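Local coordinates for protein hydrolase, isochorismatase family (Pseudomonas putida KT2440, PDB 4H17) that probably acts as a hydrolase of the isochorismatase family, built on a Rossmann-like fold, at residues V141-A144 against K145-Y149; E93-E96 against G97-V100. All coordinates share one frame; numbering follows the deposited sequence.

How the interactions relate
Both interactions are local contacts at places where the chain turns, about 23 Å apart centre to centre and joined by no direct touch. Interaction 1 closes helix 133-146 just before strand 150-159, which is next to the edge of the parallel sheet. It is partly buried and borders the second subunit. Interaction 2 is a surface turn that leads into strand 99-103, an outermost strand of that sheet within the chain. No other chain of the assembly touches it. The chemistry differs accordingly. Residues 141-149 pair an arginine with an aspartate and two sulfates, while in 93-100 a glutamate bonds to a backbone N-H. Each turn has a glycine with positive phi.

Interaction 1: residues V141-A144 against K145-Y149; sequences VRRA and KDYGY. With SO4 (sulfate ion), chain D; SO4 (sulfate ion), chain I.
A Schellman motif closes helix 133-146, and Arg143 reaches across its last turn to Asp146. Lys145 N gives a helical hydrogen bond to Val141 O (3.2 Å). At the end of the helix Ala144 O takes the bond from Tyr149 N (3.1 Å, N-H...O angle 149°), and Gly148 N bonds to Lys145 O. Gly148 has positive phi (84°), a conformation in which a side chain would collide with the carbonyl oxygen of Tyr147. Beside this cap Ala144 CB packs on Tyr149 CB at 4.1 Å.

The side chain of Arg143 starts away from the residues that follow. A bend at its second torsion (chi2 57°) swings the guanidinium back over them. Arg143 NH1 forms a salt bridge with Asp146 OD2 at 2.8 Å. The carboxylate oxygen lies in the guanidinium plane and is met on its anti side, somewhat out of the carboxylate plane, with the two planes nearly perpendicular. The same OD2 accepts a bond from Asn107 of the second subunit.

Two sulfates, probably from the crystallisation liquor, take the other edges. Arg143 NE reaches O2 of the chain D sulfate at 2.8 Å, and NH2 reaches its O4. NH1 and NH2 both bond to the chain I sulfate. Tyr147 CE2 lies over one face of the guanidinium, 3.8 Å from Arg143 NE, and Tyr147 OH donates to O4 of the chain D sulfate at 3.0 Å. Asn107 of both subunits and Arg143 of the second subunit also bond to these anions. Replacing Arg143 by alanine would probably cost Asp146 its salt-bridge mate and leave both sulfates with fewer donors. The glycine-ended helix is a Schellman cap within the beta-alpha-beta unit of strand 125-131, helix 133-146 and strand 150-159.

Interaction 2: residues E93-E96 against G97-V100; sequences EPLE and GEIV
A type II beta turn from Leu95 to Glu98 brings the chain into strand 99-103, and Glu98 folds its side chain back across it. The turn is closed by Glu98 N, which bonds to Leu95 O at 3.0 Å. Gly97 is its third residue. Its positive phi (97°) would push a CB against the carbonyl oxygen of Glu96.

Glu98 makes the second link. Its CG stands beside the backbone N (chi1 -60°), and the chain runs extended from there. Glu98 CB and CG pass Leu95 O, Glu98 CB at 3.3 Å, and the carboxylate arrives at the amide of Leu95. Leu95 N then donates to Glu98 OE1 at 3.0 Å in a nearly straight bond (173°). The N-H comes from above the carboxylate, far out of its plane. Leu95 is therefore tied to Glu98 by both its N-H and its C=O. The carboxylate also has partners beyond the turn: OE2 forms a salt bridge with Arg60, and OE1 accepts a bond from His68 of the neighbouring strand 66-71. Together they fix the rotation of the group. Leu95 CB lies 3.8 Å from Glu98 OE2.

Glu96 sits at the second position of the turn. Its CB and CG rest against Gly97 N, and the chain is extended beyond CG.

Two residues beyond Glu98, Val100 points back toward residues 93-96. It meets Pro94 where the chain comes in, and the two side chains cross at about a right angle. Phe88 touches both of them. Val100 CG2, the methyl beside the backbone N, lies 3.5 Å from Pro94 CG.

Interaction 1: residues V141-A144 against K145-Y149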
ATOM      1  N   VAL A 141      -1.196  -7.643   0.083  1.00 10.23           N
ATOM      2  CA  VAL A 141      -2.002  -7.738   1.290  1.00 12.40           C
ATOM      3  C   VAL A 141      -3.166  -6.785   1.136  1.00 12.94           C
ATOM      4  O   VAL A 141      -4.297  -7.112   1.469  1.00 13.07           O
ATOM      5  CB  VAL A 141      -1.156  -7.416   2.528  1.00 12.63           C
ATOM      6  CG1 VAL A 141      -2.002  -7.199   3.782  1.00 13.64           C
ATOM      7  CG2 VAL A 141      -0.175  -8.563   2.779  1.00 15.32           C
ATOM      8  N   ARG A 142      -2.891  -5.583   0.659  1.00 12.05           N
ATOM      9  CA  ARG A 142      -3.990  -4.619   0.463  1.00 13.29           C
ATOM     10  C   ARG A 142      -5.038  -5.158  -0.519  1.00 11.29           C
ATOM     11  O   ARG A 142      -6.237  -5.086  -0.242  1.00 13.88           O
ATOM     12  CB  ARG A 142      -3.457  -3.273  -0.026  1.00 12.87           C
ATOM     13  CG  ARG A 142      -2.563  -2.531   1.002  1.00 12.72           C
ATOM     14  CD  ARG A 142      -1.803  -1.375   0.391  1.00 13.18           C
ATOM     15  NE  ARG A 142      -0.860  -0.729   1.319  1.00 14.87           N
ATOM     16  CZ  ARG A 142      -1.142   0.348   2.053  1.00 14.97           C
ATOM     17  NH1 ARG A 142      -2.313   0.946   1.965  1.00 16.21           N
ATOM     18  NH2 ARG A 142      -0.208   0.862   2.866  1.00 16.13           N
ATOM     19  N   ARG A 143      -4.586  -5.724  -1.628  1.00  9.66           N
ATOM     20  CA  ARG A 143      -5.504  -6.268  -2.616  1.00 10.52           C
ATOM     21  C   ARG A 143      -6.349  -7.426  -2.056  1.00 12.98           C
ATOM     22  O   ARG A 143      -7.539  -7.570  -2.370  1.00 12.65           O
ATOM     23  CB  ARG A 143      -4.764  -6.680  -3.888  1.00 11.40           C
ATOM     24  CG  ARG A 143      -5.700  -7.025  -5.045  1.00 11.40           C
ATOM     25  CD  ARG A 143      -6.638  -5.905  -5.384  1.00 12.51           C
ATOM     26  NE  ARG A 143      -7.440  -6.224  -6.558  1.00 13.05           N
ATOM     27  CZ  ARG A 143      -8.644  -5.713  -6.785  1.00 14.35           C
ATOM     28  NH1 ARG A 143      -9.149  -4.842  -5.929  1.00 14.17           N
ATOM     29  NH2 ARG A 143      -9.336  -6.061  -7.888  1.00 15.68           N
ATOM     30  N   ALA A 144      -5.734  -8.254  -1.248  1.00 14.47           N
ATOM     31  CA  ALA A 144      -6.415  -9.366  -0.622  1.00 16.49           C
ATOM     32  C   ALA A 144      -7.566  -8.872   0.238  1.00 16.35           C
ATOM     33  O   ALA A 144      -8.581  -9.564   0.310  1.00 18.08           O
ATOM     34  CB  ALA A 144      -5.452 -10.185   0.218  1.00 17.92           C
ATOM     35  N   LYS A 145      -7.397  -7.742   0.932  1.00 15.90           N
ATOM     36  CA  LYS A 145      -8.506  -7.134   1.685  1.00 19.05           C
ATOM     37  C   LYS A 145      -9.719  -6.924   0.777  1.00 17.08           C
ATOM     38  O   LYS A 145     -10.843  -7.203   1.176  1.00 17.82           O
ATOM     39  CB  LYS A 145      -8.106  -5.807   2.338  1.00 21.50           C
ATOM     40  CG  LYS A 145      -9.177  -5.166   3.239  1.00 25.47           C
ATOM     41  CD  LYS A 145      -8.737  -3.768   3.692  1.00 28.44           C
ATOM     42  CE  LYS A 145      -9.666  -3.121   4.707  1.00 34.35           C
ATOM     43  NZ  LYS A 145      -9.464  -3.613   6.098  1.00 31.31           N
ATOM     44  N   ASP A 146      -9.512  -6.412  -0.448  1.00 15.43           N
ATOM     45  CA  ASP A 146     -10.608  -6.209  -1.406  1.00 13.91           C
ATOM     46  C   ASP A 146     -11.411  -7.454  -1.725  1.00 13.19           C
ATOM     47  O   ASP A 146     -12.616  -7.392  -2.025  1.00 18.19           O
ATOM     48  CB  ASP A 146     -10.077  -5.629  -2.713  1.00 12.54           C
ATOM     49  CG  ASP A 146      -9.635  -4.157  -2.581  1.00 18.48           C
ATOM     50  OD1 ASP A 146     -10.077  -3.449  -1.645  1.00 24.16           O
ATOM     51  OD2 ASP A 146      -8.852  -3.689  -3.430  1.00 16.91           O
ATOM     52  N   TYR A 147     -10.736  -8.607  -1.691  1.00 16.37           N
ATOM     53  CA  TYR A 147     -11.398  -9.895  -1.976  1.00 15.59           C
ATOM     54  C   TYR A 147     -11.896 -10.593  -0.712  1.00 19.78           C
ATOM     55  O   TYR A 147     -12.393 -11.711  -0.751  1.00 23.38           O
ATOM     56  CB  TYR A 147     -10.424 -10.771  -2.721  1.00 14.34           C
ATOM     57  CG  TYR A 147     -10.185 -10.368  -4.130  1.00 17.24           C
ATOM     58  CD1 TYR A 147     -11.260 -10.321  -5.036  1.00 25.67           C
ATOM     59  CD2 TYR A 147      -8.917 -10.116  -4.608  1.00 16.76           C
ATOM     60  CE1 TYR A 147     -11.083 -10.000  -6.347  1.00 22.25           C
ATOM     61  CE2 TYR A 147      -8.714  -9.796  -5.944  1.00 18.90           C
ATOM     62  CZ  TYR A 147      -9.801  -9.761  -6.824  1.00 19.54           C
ATOM     63  OH  TYR A 147      -9.668  -9.418  -8.161  1.00 28.46           O
ATOM     64  N   GLY A 148     -11.782  -9.908   0.403  1.00 17.51           N
ATOM     65  CA  GLY A 148     -12.368 -10.398   1.647  1.00 17.04           C
ATOM     66  C   GLY A 148     -11.508 -11.383   2.410  1.00 18.14           C
ATOM     67  O   GLY A 148     -11.976 -11.976   3.373  1.00 18.08           O
ATOM     68  N   TYR A 149     -10.234 -11.529   2.055  1.00 12.98           N
ATOM     69  CA  TYR A 149      -9.345 -12.329   2.842  1.00 13.07           C
ATOM     70  C   TYR A 149      -8.884 -11.685   4.128  1.00 14.14           C
ATOM     71  O   TYR A 149      -8.828 -10.458   4.248  1.00 15.70           O
ATOM     72  CB  TYR A 149      -8.103 -12.738   2.029  1.00 12.03           C
ATOM     73  CG  TYR A 149      -8.522 -13.594   0.856  1.00 14.46           C
ATOM     74  CD1 TYR A 149      -8.791 -14.933   1.005  1.00 14.72           C
ATOM     75  CD2 TYR A 149      -8.643 -13.039  -0.410  1.00 14.35           C
ATOM     76  CE1 TYR A 149      -9.212 -15.730  -0.058  1.00 13.81           C
ATOM     77  CE2 TYR A 149      -9.050 -13.815  -1.478  1.00 14.94           C
ATOM     78  CZ  TYR A 149      -9.348 -15.142  -1.311  1.00 14.37           C
ATOM     79  OH  TYR A 149      -9.754 -15.888  -2.404  1.00 19.66           O
TER
HETATM   80  S   SO4 D 202      -6.656  -7.870  -9.894  1.00 21.51           S
HETATM   81  O1  SO4 D 202      -5.951  -6.991 -10.840  1.00 23.06           O
HETATM   82  O2  SO4 D 202      -6.064  -7.620  -8.588  1.00 16.44           O
HETATM   83  O3  SO4 D 202      -6.421  -9.267 -10.294  1.00 25.52           O
HETATM   84  O4  SO4 D 202      -8.118  -7.522  -9.881  1.00 22.35           O
HETATM   85  S   SO4 I 201     -11.049  -2.864  -8.205  1.00 16.78           S
HETATM   86  O1  SO4 I 201     -10.904  -3.910  -9.259  1.00 18.72           O
HETATM   87  O2  SO4 I 201     -11.508  -3.489  -6.931  1.00 19.34           O
HETATM   88  O3  SO4 I 201     -12.200  -1.981  -8.593  1.00 18.81           O
HETATM   89  O4  SO4 I 201      -9.855  -2.006  -8.026  1.00 18.69           O

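Interaction 2: residues E93-E96 against G97-V100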
ATOM      1  N   GLU A  93      13.104 -23.192  -1.985  1.00 15.62           N
ATOM      2  CA  GLU A  93      12.570 -23.776  -3.203  1.00 15.36           C
ATOM      3  C   GLU A  93      11.220 -24.492  -2.961  1.00 14.59           C
ATOM      4  O   GLU A  93      11.035 -25.141  -1.925  1.00 15.49           O
ATOM      5  CB  GLU A  93      13.544 -24.779  -3.830  1.00 18.73           C
ATOM      6  CG  GLU A  93      14.967 -24.255  -4.024  1.00 19.22           C
ATOM      7  CD  GLU A  93      15.885 -24.404  -2.823  1.00 23.11           C
ATOM      8  OE1 GLU A  93      15.443 -24.816  -1.729  1.00 18.11           O
ATOM      9  OE2 GLU A  93      17.088 -24.098  -2.998  1.00 22.02           O
ATOM     10  N   PRO A  94      10.312 -24.449  -3.954  1.00 13.37           N
ATOM     11  CA  PRO A  94       9.080 -25.250  -3.890  1.00 14.11           C
ATOM     12  C   PRO A  94       9.330 -26.739  -3.976  1.00 14.31           C
ATOM     13  O   PRO A  94      10.358 -27.184  -4.563  1.00 15.76           O
ATOM     14  CB  PRO A  94       8.303 -24.839  -5.111  1.00 15.92           C
ATOM     15  CG  PRO A  94       8.861 -23.545  -5.554  1.00 18.17           C
ATOM     16  CD  PRO A  94      10.301 -23.526  -5.099  1.00 13.29           C
ATOM     17  N   LEU A  95       8.430 -27.491  -3.364  1.00 14.45           N
ATOM     18  CA  LEU A  95       8.333 -28.935  -3.539  1.00 14.59           C
ATOM     19  C   LEU A  95       7.089 -29.352  -4.355  1.00 16.39           C
ATOM     20  O   LEU A  95       6.128 -28.582  -4.545  1.00 15.01           O
ATOM     21  CB  LEU A  95       8.271 -29.606  -2.189  1.00 18.91           C
ATOM     22  CG  LEU A  95       9.474 -29.421  -1.282  1.00 20.53           C
ATOM     23  CD1 LEU A  95       9.169 -30.040   0.082  1.00 21.64           C
ATOM     24  CD2 LEU A  95      10.745 -29.994  -1.910  1.00 19.32           C
ATOM     25  N   GLU A  96       7.124 -30.579  -4.848  1.00 15.05           N
ATOM     26  CA  GLU A  96       6.005 -31.107  -5.620  1.00 15.52           C
ATOM     27  C   GLU A  96       4.694 -30.941  -4.866  1.00 18.03           C
ATOM     28  O   GLU A  96       4.636 -31.254  -3.704  1.00 18.39           O
ATOM     29  CB  GLU A  96       6.227 -32.599  -5.927  1.00 18.99           C
ATOM     30  CG  GLU A  96       5.195 -33.208  -6.863  1.00 22.11           C
ATOM     31  CD  GLU A  96       5.536 -34.639  -7.227  1.00 27.87           C
ATOM     32  OE1 GLU A  96       6.544 -34.825  -7.951  1.00 32.07           O
ATOM     33  OE2 GLU A  96       4.827 -35.562  -6.769  1.00 27.05           O
ATOM     34  N   GLY A  97       3.648 -30.464  -5.552  1.00 15.85           N
ATOM     35  CA  GLY A  97       2.340 -30.236  -4.939  1.00 16.51           C
ATOM     36  C   GLY A  97       2.088 -28.801  -4.507  1.00 13.67           C
ATOM     37  O   GLY A  97       0.947 -28.435  -4.142  1.00 13.43           O
ATOM     38  N   GLU A  98       3.149 -28.002  -4.472  1.00 13.82           N
ATOM     39  CA  GLU A  98       3.042 -26.619  -4.084  1.00 14.54           C
ATOM     40  C   GLU A  98       2.791 -25.744  -5.279  1.00 11.94           C
ATOM     41  O   GLU A  98       3.170 -26.062  -6.383  1.00 14.03           O
ATOM     42  CB  GLU A  98       4.259 -26.199  -3.305  1.00 13.20           C
ATOM     43  CG  GLU A  98       4.411 -27.041  -2.041  1.00 13.53           C
ATOM     44  CD  GLU A  98       5.662 -26.776  -1.240  1.00 13.59           C
ATOM     45  OE1 GLU A  98       6.509 -25.943  -1.659  1.00 14.47           O
ATOM     46  OE2 GLU A  98       5.801 -27.445  -0.195  1.00 15.23           O
ATOM     47  N   ILE A  99       2.064 -24.677  -5.046  1.00 12.57           N
ATOM     48  CA  ILE A  99       1.663 -23.759  -6.123  1.00 11.61           C
ATOM     49  C   ILE A  99       2.763 -22.711  -6.352  1.00 13.55           C
ATOM     50  O   ILE A  99       3.338 -22.175  -5.400  1.00 10.94           O
ATOM     51  CB  ILE A  99       0.351 -23.094  -5.729  1.00 10.37           C
ATOM     52  CG1 ILE A  99      -0.740 -24.147  -5.676  1.00 11.15           C
ATOM     53  CG2 ILE A  99       0.026 -21.914  -6.593  1.00 12.09           C
ATOM     54  CD1 ILE A  99      -1.859 -23.791  -4.766  1.00 10.43           C
ATOM     55  N   VAL A 100       3.038 -22.397  -7.626  1.00 14.60           N
ATOM     56  CA  VAL A 100       4.081 -21.429  -7.974  1.00 13.83           C
ATOM     57  C   VAL A 100       3.576 -20.524  -9.077  1.00 15.04           C
ATOM     58  O   VAL A 100       3.151 -21.006 -10.124  1.00 19.00           O
ATOM     59  CB  VAL A 100       5.402 -22.116  -8.419  1.00 13.11           C
ATOM     60  CG1 VAL A 100       6.521 -21.097  -8.580  1.00 14.01           C
ATOM     61  CG2 VAL A 100       5.878 -23.144  -7.420  1.00 16.04           C
TER